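Long-range contact in teichoic acid biosynthesis protein F (Staphylococcus epidermidis, PDB 3L7I), which is a teichoic acid biosynthesis protein whose modelled part has a GT-B type fold of two domains with parallel sheets: residues 444-449 against 623-628. Residues are numbered along the deposited sequence; the frame is centred on the assembly and turned at random.
Sequences HGTPLK and YSSVMF. With SO4 (sulfate ion), chain G.
Thr446 lies over one face of the Phe628 ring: its CG2 sits 3.4 Å from the ring centroid and 16° off the normal, a CH-pi contact. That methyl is anti to the backbone N, OG1 being beside it (chi1 -68°), and OG1 hydrogen-bonds to Asn486. Met627 CG lies over the opposite face, and Leu448 CB meets the ring edge near its plane. Leu448, with CG anti to the backbone N, divides its two methyls: CD1 packs on Met627 CE at 3.6 Å, and CD2 on Tyr623 CB at 3.8 Å. One weak hydrogen bond, Ser625 OG to Thr446 O at 3.1 Å, joins the two segments beside this apolar patch. On the helix side, Ser624 OG accepts from Val626 N at 3.1 Å and 172°, a nearly straight capping bond. The same hydroxyl donates to sulfate O4, which also takes the N-H of Ser625. Lys449 runs its CD past sulfate O2 at 3.4 Å, but its NZ bonds to Tyr647. The contact thus joins a loop after strand 438-441 in one parallel sheet to the turn leading into the helix after strand 618-621 in the other, bridging the GT-B domains through apolar packing; the anion beside it, probably from the crystallisation liquor, suggests that the N-H and hydroxyl at this turn can receive a negatively charged group.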
loop_
_atom_site.group_PDB
_atom_site.type_symbol
_atom_site.label_atom_id
_atom_site.label_comp_id
_atom_site.label_asym_id
_atom_site.label_seq_id
_atom_site.Cartn_x
_atom_site.Cartn_y
_atom_site.Cartn_z
ATOM N N HIS A 444 1.332 38.254 24.400
ATOM C CA HIS A 444 2.239 39.360 24.152
ATOM C C HIS A 444 1.537 40.712 24.207
ATOM O O HIS A 444 1.728 41.547 23.323
ATOM C CB HIS A 444 2.880 39.189 22.776
ATOM C CG HIS A 444 1.880 38.898 21.710
ATOM N ND1 HIS A 444 1.688 37.638 21.199
ATOM C CD2 HIS A 444 0.960 39.692 21.119
ATOM C CE1 HIS A 444 0.716 37.671 20.300
ATOM N NE2 HIS A 444 0.255 38.902 20.240
ATOM N N GLY A 445 0.712 40.945 25.214
ATOM C CA GLY A 445 0.209 42.293 25.390
ATOM C C GLY A 445 -1.263 42.505 25.655
ATOM O O GLY A 445 -2.103 41.746 25.185
ATOM N N THR A 446 -1.556 43.557 26.412
ATOM C CA THR A 446 -2.918 43.944 26.712
ATOM C C THR A 446 -3.631 44.267 25.415
ATOM O O THR A 446 -3.148 45.092 24.640
ATOM C CB THR A 446 -2.977 45.202 27.612
ATOM O OG1 THR A 446 -2.473 44.903 28.923
ATOM C CG2 THR A 446 -4.407 45.681 27.730
ATOM N N PRO A 447 -4.787 43.621 25.166
ATOM C CA PRO A 447 -5.426 43.815 23.862
ATOM C C PRO A 447 -6.105 45.168 23.792
ATOM O O PRO A 447 -6.673 45.628 24.778
ATOM C CB PRO A 447 -6.474 42.700 23.808
ATOM C CG PRO A 447 -6.136 41.783 24.914
ATOM C CD PRO A 447 -5.504 42.628 25.976
ATOM N N LEU A 448 -6.003 45.806 22.632
ATOM C CA LEU A 448 -6.794 46.982 22.320
ATOM C C LEU A 448 -7.756 46.576 21.211
ATOM O O LEU A 448 -8.927 46.949 21.227
ATOM C CB LEU A 448 -5.899 48.118 21.853
ATOM C CG LEU A 448 -6.603 49.252 21.122
ATOM C CD1 LEU A 448 -7.119 50.244 22.131
ATOM C CD2 LEU A 448 -5.669 49.919 20.128
ATOM N N LYS A 449 -7.265 45.790 20.263
ATOM C CA LYS A 449 -8.102 45.303 19.179
ATOM C C LYS A 449 -8.744 43.944 19.525
ATOM O O LYS A 449 -8.125 43.093 20.167
ATOM C CB LYS A 449 -7.279 45.192 17.876
ATOM C CG LYS A 449 -6.765 46.531 17.301
ATOM C CD LYS A 449 -5.487 46.352 16.451
ATOM C CE LYS A 449 -5.038 47.647 15.726
ATOM N NZ LYS A 449 -5.647 47.801 14.335
ATOM N N TYR A 623 -2.855 53.137 17.475
ATOM C CA TYR A 623 -3.672 52.014 17.924
ATOM C C TYR A 623 -2.766 50.842 18.235
ATOM O O TYR A 623 -2.607 49.938 17.430
ATOM C CB TYR A 623 -4.654 51.595 16.826
ATOM C CG TYR A 623 -5.104 52.754 16.010
ATOM C CD1 TYR A 623 -4.721 52.876 14.681
ATOM C CD2 TYR A 623 -5.877 53.770 16.585
ATOM C CE1 TYR A 623 -5.115 53.973 13.933
ATOM C CE2 TYR A 623 -6.273 54.870 15.853
ATOM C CZ TYR A 623 -5.894 54.973 14.524
ATOM O OH TYR A 623 -6.289 56.069 13.783
ATOM N N SER A 624 -2.160 50.823 19.403
ATOM C CA SER A 624 -1.225 49.753 19.661
ATOM C C SER A 624 -1.243 49.359 21.106
ATOM O O SER A 624 -1.362 50.201 21.995
ATOM C CB SER A 624 0.183 50.173 19.258
ATOM O OG SER A 624 1.105 49.150 19.573
ATOM N N SER A 625 -1.112 48.063 21.325
ATOM C CA SER A 625 -0.998 47.505 22.652
ATOM C C SER A 625 0.282 47.958 23.369
ATOM O O SER A 625 0.438 47.691 24.562
ATOM C CB SER A 625 -1.042 45.977 22.560
ATOM O OG SER A 625 -0.260 45.380 23.579
ATOM N N VAL A 626 1.203 48.612 22.662
ATOM C CA VAL A 626 2.376 49.153 23.346
ATOM C C VAL A 626 2.037 50.242 24.350
ATOM O O VAL A 626 2.753 50.424 25.321
ATOM C CB VAL A 626 3.483 49.724 22.405
ATOM C CG1 VAL A 626 4.174 48.619 21.647
ATOM C CG2 VAL A 626 2.921 50.814 21.481
ATOM N N MET A 627 0.972 50.991 24.129
ATOM C CA MET A 627 0.674 52.041 25.089
ATOM C C MET A 627 0.493 51.458 26.498
ATOM O O MET A 627 0.777 52.122 27.497
ATOM C CB MET A 627 -0.554 52.834 24.664
ATOM C CG MET A 627 -1.754 51.977 24.402
ATOM S SD MET A 627 -3.215 52.998 24.245
ATOM C CE MET A 627 -4.484 51.740 24.030
ATOM N N PHE A 628 0.032 50.213 26.575
ATOM C CA PHE A 628 -0.257 49.613 27.860
ATOM C C PHE A 628 1.037 49.228 28.544
ATOM O O PHE A 628 1.075 49.075 29.763
ATOM C CB PHE A 628 -1.139 48.372 27.720
ATOM C CG PHE A 628 -2.509 48.646 27.179
ATOM C CD1 PHE A 628 -3.394 49.445 27.868
ATOM C CD2 PHE A 628 -2.920 48.080 25.995
ATOM C CE1 PHE A 628 -4.650 49.687 27.382
ATOM C CE2 PHE A 628 -4.182 48.319 25.506
ATOM C CZ PHE A 628 -5.044 49.122 26.200
HETATM S S SO4 G . -1.188 45.868 18.260
HETATM O O1 SO4 G . -0.305 46.006 17.093
HETATM O O2 SO4 G . -2.447 46.571 18.001
HETATM O O3 SO4 G . -1.473 44.456 18.516
HETATM O O4 SO4 G . -0.527 46.441 19.432
#